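Local coordinates for protein beta-glucosidase (Chaetomella raphigera, PDB 6JXG) that probably hydrolyses terminal, non-reducing beta-D-glucosyl residues with release of beta-D-glucose, as a secreted cellulose-degrading enzyme of glycoside hydrolase family 3, at residues A[349-355]-A[429-435]; A[399-404]-A[516-520]; A[357-361]-A[393-398]. All blocks are in the same frame, centred on the assembly; numbering follows the deposited sequence.

Contact 1 (A[349-355]-A[429-435]). With MAN (alpha-D-mannopyranose), chain E.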
# COMPACT_ATOMS: atom_id res chain seq x y z
N PRO A 349 15.50 18.34 -27.72
CA PRO A 349 16.45 19.37 -27.24
C PRO A 349 17.87 19.14 -27.80
O PRO A 349 18.18 18.03 -28.16
CB PRO A 349 16.42 19.21 -25.73
CG PRO A 349 15.94 17.82 -25.50
CD PRO A 349 15.08 17.41 -26.66
N ALA A 350 18.66 20.20 -27.95
CA ALA A 350 20.00 20.10 -28.57
C ALA A 350 20.92 19.43 -27.56
O ALA A 350 21.82 18.70 -27.93
CB ALA A 350 20.53 21.50 -28.89
N SER A 351 20.68 19.69 -26.28
CA SER A 351 21.54 19.16 -25.23
C SER A 351 20.75 19.06 -23.93
O SER A 351 19.80 19.84 -23.73
CB SER A 351 22.71 20.10 -25.04
OG SER A 351 22.24 21.36 -24.71
N LEU A 352 21.17 18.13 -23.06
CA LEU A 352 20.45 17.81 -21.82
C LEU A 352 21.45 17.43 -20.76
O LEU A 352 22.24 16.55 -21.00
CB LEU A 352 19.58 16.60 -22.13
CG LEU A 352 18.16 16.41 -21.68
CD1 LEU A 352 17.29 17.66 -21.63
CD2 LEU A 352 17.55 15.35 -22.60
N ALA A 353 21.50 18.15 -19.66
CA ALA A 353 22.32 17.75 -18.53
C ALA A 353 21.52 16.76 -17.65
O ALA A 353 20.29 16.94 -17.47
CB ALA A 353 22.74 19.00 -17.71
N ILE A 354 22.21 15.74 -17.12
CA ILE A 354 21.58 14.66 -16.29
C ILE A 354 22.31 14.67 -14.95
O ILE A 354 23.54 14.40 -14.90
CB ILE A 354 21.59 13.30 -17.02
CG1 ILE A 354 20.88 13.41 -18.37
CG2 ILE A 354 21.04 12.16 -16.14
CD1 ILE A 354 19.37 13.60 -18.39
N ILE A 355 21.59 15.09 -13.89
CA ILE A 355 22.23 15.46 -12.64
C ILE A 355 21.64 14.69 -11.45
O ILE A 355 20.44 14.66 -11.28
CB ILE A 355 22.12 17.00 -12.40
CG1 ILE A 355 22.73 17.75 -13.57
CG2 ILE A 355 22.74 17.43 -11.07
CD1 ILE A 355 22.22 19.15 -13.72
N ALA A 429 24.27 22.93 -20.82
CA ALA A 429 23.21 22.34 -21.63
C ALA A 429 22.01 23.29 -21.73
O ALA A 429 21.81 24.08 -20.85
CB ALA A 429 22.75 21.02 -21.00
N GLU A 430 21.17 23.11 -22.74
CA GLU A 430 19.97 23.90 -22.94
C GLU A 430 18.94 23.66 -21.81
O GLU A 430 18.19 24.53 -21.39
CB GLU A 430 19.29 23.47 -24.21
CG GLU A 430 19.95 23.81 -25.52
CD GLU A 430 18.90 23.90 -26.62
OE1 GLU A 430 17.81 23.25 -26.52
OE2 GLU A 430 19.16 24.68 -27.56
N THR A 431 18.96 22.45 -21.28
CA THR A 431 17.93 22.01 -20.32
C THR A 431 18.62 21.04 -19.42
O THR A 431 19.44 20.25 -19.89
CB THR A 431 16.79 21.30 -21.08
OG1 THR A 431 16.07 22.30 -21.82
CG2 THR A 431 15.72 20.66 -20.10
N ALA A 432 18.26 21.08 -18.15
CA ALA A 432 18.83 20.20 -17.09
C ALA A 432 17.75 19.43 -16.38
O ALA A 432 16.78 20.04 -15.92
CB ALA A 432 19.52 21.05 -16.05
N ILE A 433 17.92 18.12 -16.27
CA ILE A 433 17.01 17.27 -15.48
C ILE A 433 17.81 16.79 -14.26
O ILE A 433 18.90 16.18 -14.42
CB ILE A 433 16.53 16.02 -16.24
CG1 ILE A 433 16.09 16.36 -17.68
CG2 ILE A 433 15.47 15.33 -15.41
CD1 ILE A 433 15.66 15.20 -18.57
N VAL A 434 17.29 17.13 -13.08
CA VAL A 434 17.92 16.88 -11.84
C VAL A 434 17.04 15.88 -11.02
O VAL A 434 15.83 16.05 -10.92
CB VAL A 434 18.23 18.20 -11.07
CG1 VAL A 434 17.00 19.07 -10.87
CG2 VAL A 434 18.88 17.93 -9.73
N PHE A 435 17.70 14.91 -10.42
CA PHE A 435 17.09 13.72 -9.84
C PHE A 435 17.38 13.72 -8.35
O PHE A 435 18.55 13.69 -7.92
CB PHE A 435 17.68 12.45 -10.50
CG PHE A 435 17.31 12.29 -11.95
CD1 PHE A 435 16.25 11.47 -12.32
CD2 PHE A 435 17.96 12.98 -12.93
CE1 PHE A 435 15.88 11.34 -13.65
CE2 PHE A 435 17.59 12.84 -14.28
CZ PHE A 435 16.54 12.03 -14.62
C1 MAN E . 15.49 21.71 -22.96
C2 MAN E . 15.35 23.09 -23.61
C3 MAN E . 14.13 23.91 -23.19
C4 MAN E . 12.88 23.04 -23.16
C5 MAN E . 13.22 21.91 -22.22
C6 MAN E . 12.01 21.07 -21.90
O2 MAN E . 15.22 22.82 -24.96
O3 MAN E . 13.99 24.91 -24.17
O4 MAN E . 11.70 23.74 -22.73
O5 MAN E . 14.24 21.11 -22.78
O6 MAN E . 11.53 20.40 -23.06
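Glu-430 OE1 takes a bond of 3.1 Å from MAN O2 of a mannose carried by the neighbouring Thr-431, and a weak one of 3.5 Å from Ala-350 N. Thr-431 OG1 is bonded covalently to MAN C1 and, set beside the backbone N (chi1 -71°), carries the ring past the CB of Pro-349. One carboxylate oxygen thereby links the sugar, weakly, to the residue just before strand 351-355.

Just inside this end, Ser-351 OG accepts a bond of 2.8 Å from Glu-430 N. With an alanine here the hydroxyl is gone, and the Glu-430 N-H is likely to lose its acceptor across the contact.

From there on, the segments run parallel as inner strands of the GH3 C-terminal domain sheet. Ala-353 N donates to Thr-431 O at 3.0 Å, Ala-353 O receives Ile-433 N at 2.9 Å, and Ile-355 repeats the pattern with Ile-433 and Phe-435. On one face, Ile-354 and Ile-433 run alongside one another with their CD1 methyls 4.0 Å apart. The other face pairs Ile-355 CG2 with Val-434 CG2 at 4.1 Å, and helix 463-471 packs there through Val-470. The backbone oxygen Ile-355 O lies near the plane of the Phe-435 ring, at its edge, 3.4 Å from Phe-435 CD2. Strand 410-414 bonds the far edge of 351-355.

Ser-351 O is buried without a partner in the model, and the ladder starts only at Ala-353. The chemistry thus changes from a polar, glycan-bearing end to an interior where backbone hydrogen bonds and apolar side chains join the strands.

Contact 2 (A[399-404]-A[516-520])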
# COMPACT_ATOMS: atom_id res chain seq x y z
N ALA A 399 17.33 4.50 -19.53
CA ALA A 399 16.23 4.71 -20.47
C ALA A 399 16.41 5.97 -21.33
O ALA A 399 16.05 6.00 -22.47
CB ALA A 399 14.91 4.81 -19.75
N ILE A 400 16.93 7.03 -20.75
CA ILE A 400 17.02 8.28 -21.50
C ILE A 400 18.10 8.25 -22.60
O ILE A 400 17.86 8.72 -23.70
CB ILE A 400 17.30 9.43 -20.52
CG1 ILE A 400 16.04 9.68 -19.66
CG2 ILE A 400 17.84 10.67 -21.25
CD1 ILE A 400 16.35 10.55 -18.47
N THR A 401 19.23 7.63 -22.30
CA THR A 401 20.40 7.66 -23.17
C THR A 401 20.04 7.29 -24.61
O THR A 401 20.20 8.11 -25.51
CB THR A 401 21.52 6.78 -22.63
OG1 THR A 401 22.03 7.39 -21.45
CG2 THR A 401 22.65 6.62 -23.68
N PRO A 402 19.43 6.10 -24.84
CA PRO A 402 19.13 5.80 -26.25
C PRO A 402 18.14 6.76 -26.90
O PRO A 402 18.24 7.03 -28.11
CB PRO A 402 18.58 4.37 -26.22
CG PRO A 402 18.39 3.98 -24.80
CD PRO A 402 18.92 5.08 -23.92
N LEU A 403 17.20 7.28 -26.11
CA LEU A 403 16.14 8.11 -26.63
C LEU A 403 16.71 9.49 -27.05
O LEU A 403 16.34 10.05 -28.12
CB LEU A 403 15.01 8.31 -25.59
CG LEU A 403 14.17 7.08 -25.26
CD1 LEU A 403 13.21 7.39 -24.12
CD2 LEU A 403 13.37 6.57 -26.48
N ALA A 404 17.59 10.01 -26.20
CA ALA A 404 18.39 11.19 -26.51
C ALA A 404 19.29 10.98 -27.71
O ALA A 404 19.38 11.86 -28.55
CB ALA A 404 19.24 11.53 -25.32
N ALA A 516 10.70 7.48 -18.57
CA ALA A 516 10.91 7.93 -19.97
C ALA A 516 9.67 7.90 -20.81
O ALA A 516 9.50 8.73 -21.69
CB ALA A 516 11.97 7.09 -20.65
N ASP A 517 8.79 6.95 -20.54
CA ASP A 517 7.50 6.85 -21.26
C ASP A 517 6.75 8.19 -21.09
O ASP A 517 6.01 8.62 -21.99
CB ASP A 517 6.57 5.75 -20.71
CG ASP A 517 7.02 4.33 -21.05
OD1 ASP A 517 7.88 4.15 -21.94
OD2 ASP A 517 6.50 3.37 -20.44
N ILE A 518 6.92 8.81 -19.94
CA ILE A 518 6.29 10.13 -19.68
C ILE A 518 7.16 11.30 -20.15
O ILE A 518 6.66 12.23 -20.83
CB ILE A 518 5.89 10.26 -18.17
CG1 ILE A 518 4.60 9.46 -17.94
CG2 ILE A 518 5.69 11.71 -17.71
CD1 ILE A 518 4.89 8.18 -17.32
N LEU A 519 8.43 11.28 -19.81
CA LEU A 519 9.31 12.39 -20.17
C LEU A 519 9.36 12.66 -21.66
O LEU A 519 9.38 13.83 -22.05
CB LEU A 519 10.73 12.14 -19.71
CG LEU A 519 10.98 12.18 -18.19
CD1 LEU A 519 12.47 11.93 -17.91
CD2 LEU A 519 10.50 13.46 -17.55
N TYR A 520 9.37 11.62 -22.48
CA TYR A 520 9.46 11.82 -23.94
C TYR A 520 8.09 11.83 -24.61
O TYR A 520 7.97 11.87 -25.82
CB TYR A 520 10.43 10.78 -24.54
CG TYR A 520 11.88 11.26 -24.48
CD1 TYR A 520 12.39 12.12 -25.48
CD2 TYR A 520 12.72 10.88 -23.43
CE1 TYR A 520 13.71 12.57 -25.43
CE2 TYR A 520 14.02 11.36 -23.35
CZ TYR A 520 14.53 12.17 -24.36
OH TYR A 520 15.82 12.61 -24.27
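Leu-403 lies over one face of the Tyr-520 ring, while the CG2 methyl of Ile-400 comes up at the ring's edge, near its plane. The face contact is a CH-pi interaction: Leu-403 CB stands 4.0 Å from the centroid of the Tyr-520 ring, 16° off the normal and displaced toward the rim. The leucine and the tyrosine run antiparallel, one over the other, and the leucine reaches back along the ring until its CD1 is 3.6 Å from Tyr-520 CD2. With CG anti to the carbonyl carbon (chi1 -69°), Leu-403 can touch the ring with both CB and CD1. At the hydroxyl end, Tyr-520 OH meets the CB of Ala-404 at 3.7 Å, a packing contact, with Leu-346 and Gln-407 also against the tyrosine.

Toward the N-terminal ends of the two segments the backbones come nearer, to 6.2 Å between Ala-399 CA and Ala-516 CA, where two alanines face each other and permit the close approach. Ala-399 CB and Ala-516 CB are 3.8 Å apart, and Leu-403 CD1 reaches the same Ala-516 CB at 3.7 Å, filling the angle between alanine and ring. Ile-400 CD1 and Leu-519 CD1 touch more loosely at 4.2 Å, toward the sheet.

This is helix-on-helix packing within the alpha/beta C-terminal domain of a GH3 enzyme. Helix 396-406 is the crossover between parallel strands 351-355 and 410-414; helix 511-519 follows strand 498-503, and Tyr-520 stands just beyond its last turn, its N bonded to Ala-516 O at 3.0 Å. On the side turned away from 399-404, Asp-517 forms a salt bridge with Arg-327 of helix 323-332.

No hydrogen bond crosses between the two segments, so their adhesion rests on shape: methyls against methyls, and an aliphatic chain laid on an aromatic face.

Contact 3 (A[357-361]-A[393-398])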
# COMPACT_ATOMS: atom_id res chain seq x y z
N GLN A 357 22.75 11.45 -8.35
CA GLN A 357 23.07 10.03 -8.30
C GLN A 357 21.82 9.20 -8.50
O GLN A 357 21.94 8.07 -8.87
CB GLN A 357 23.74 9.63 -6.98
CG GLN A 357 22.94 9.80 -5.74
CD GLN A 357 23.54 9.05 -4.58
OE1 GLN A 357 24.01 7.89 -4.75
NE2 GLN A 357 23.61 9.70 -3.46
N ASP A 358 20.64 9.77 -8.23
CA ASP A 358 19.36 9.10 -8.51
C ASP A 358 19.15 8.79 -10.00
O ASP A 358 18.24 8.04 -10.34
CB ASP A 358 18.19 9.93 -7.86
CG ASP A 358 16.78 9.33 -8.12
OD1 ASP A 358 16.58 8.19 -7.67
OD2 ASP A 358 15.88 10.02 -8.66
N ALA A 359 19.97 9.30 -10.92
CA ALA A 359 19.80 9.06 -12.32
C ALA A 359 20.34 7.71 -12.79
O ALA A 359 19.97 7.28 -13.90
CB ALA A 359 20.49 10.13 -13.15
N ILE A 360 21.22 7.13 -11.98
CA ILE A 360 21.96 5.90 -12.33
C ILE A 360 21.82 4.83 -11.29
O ILE A 360 21.53 5.12 -10.14
CB ILE A 360 23.47 6.19 -12.52
CG1 ILE A 360 24.06 6.77 -11.22
CG2 ILE A 360 23.64 7.04 -13.77
CD1 ILE A 360 25.56 6.90 -11.23
N ASP A 361 21.99 3.58 -11.71
CA ASP A 361 21.97 2.48 -10.76
C ASP A 361 23.15 2.65 -9.75
O ASP A 361 24.23 3.15 -10.11
CB ASP A 361 22.12 1.16 -11.46
CG ASP A 361 20.79 0.65 -12.07
OD1 ASP A 361 19.74 1.21 -11.76
OD2 ASP A 361 20.83 -0.30 -12.81
N LEU A 393 17.54 -3.17 -12.71
CA LEU A 393 16.82 -1.93 -12.36
C LEU A 393 17.10 -0.96 -13.49
O LEU A 393 18.27 -0.58 -13.69
CB LEU A 393 17.28 -1.37 -11.01
CG LEU A 393 16.74 0.03 -10.66
CD1 LEU A 393 15.23 0.03 -10.65
CD2 LEU A 393 17.30 0.50 -9.33
N VAL A 394 16.08 -0.62 -14.26
CA VAL A 394 16.23 0.41 -15.29
C VAL A 394 16.32 1.83 -14.62
O VAL A 394 15.33 2.34 -14.12
CB VAL A 394 15.10 0.41 -16.32
CG1 VAL A 394 15.41 1.46 -17.39
CG2 VAL A 394 14.92 -0.95 -16.94
N ALA A 395 17.52 2.38 -14.55
CA ALA A 395 17.68 3.72 -14.02
C ALA A 395 17.26 4.77 -15.04
O ALA A 395 17.26 4.51 -16.22
CB ALA A 395 19.11 3.95 -13.61
N PRO A 396 16.95 5.99 -14.58
CA PRO A 396 16.54 7.02 -15.57
C PRO A 396 17.53 7.16 -16.75
O PRO A 396 17.12 7.22 -17.91
CB PRO A 396 16.52 8.29 -14.74
CG PRO A 396 16.07 7.82 -13.39
CD PRO A 396 16.81 6.47 -13.21
N LEU A 397 18.82 7.25 -16.45
CA LEU A 397 19.81 7.43 -17.53
C LEU A 397 19.88 6.24 -18.51
O LEU A 397 20.12 6.42 -19.73
CB LEU A 397 21.19 7.78 -16.93
CG LEU A 397 22.28 8.04 -17.98
CD1 LEU A 397 21.87 9.30 -18.76
CD2 LEU A 397 23.63 8.18 -17.33
N ASP A 398 19.63 5.02 -18.00
CA ASP A 398 19.55 3.80 -18.85
C ASP A 398 18.51 4.01 -19.91
O ASP A 398 18.69 3.65 -21.06
CB ASP A 398 19.18 2.55 -17.99
CG ASP A 398 20.24 2.19 -16.95
OD1 ASP A 398 21.38 2.76 -17.02
OD2 ASP A 398 19.94 1.34 -16.06
O HOH W 1 20.18 -3.22 -13.93
O HOH W 2 22.47 2.96 -14.36
O HOH W 3 20.81 -0.95 -15.76
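Ala-359 O receives the N-H of Leu-397 at 2.8 Å, in the carbonyl plane and almost straight (168° at the hydrogen). Carbon atoms crowd in as well: Pro-396 CD and Leu-397 CB each come to 3.3 Å from Ala-359 O, and the Ala-395 methyl lies close by. Next along the loop, Ile-360 sets its CG2 alongside the Leu-397 side chain, 3.7 Å from Leu-397 CD2.

The setting is the N-terminus of helix 396-406, where first-turn amides have no acceptor in a preceding turn. A carbonyl of the loop that leaves strand 351-355 supplies one for Leu-397. Ala-395 is the N-cap, and its own N donates to Asp-398 OD2 at 3.0 Å, from above the carboxylate plane. This is one half of a capping box; the reciprocal bond is missing because alanine has no polar side chain.

Asp-361 extends the polar cluster. A water accepts from Asp-361 N at 2.8 Å and donates to Asp-398 OD1 at 2.9 Å, bridging loop and helix. The carboxylates of Asp-361 and Asp-398 stand nearly perpendicular (88°), with Asp-361 OD2 and Asp-398 OD2 3.7 Å apart and a second water close to both. Asp-361 OD1 also rests 3.4 Å from Ala-395 CB.

How the contacts relate
All three contacts belong to the GH3 C-terminal domain and illustrate how chemistry varies with position in an alpha/beta fold. Contact 1 is mostly buried sheet, but its glycan-bearing end reaches the surface; contact 2 is a mostly buried packing of helix on helix and on the tyrosine just past it, with no hydrogen bond across; contact 3, only partly buried, mixes polar bonds with water. Helix 396-406 is common to contacts 2 and 3, its first turn capped in one and its later turns packed in the other. Phe-435 of contact 1 joins all three, touching Ile-400, Pro-396 and Ala-359, while Leu-352 packs on Tyr-520. Contact 3 is nested within the chain loop that contact 1 closes.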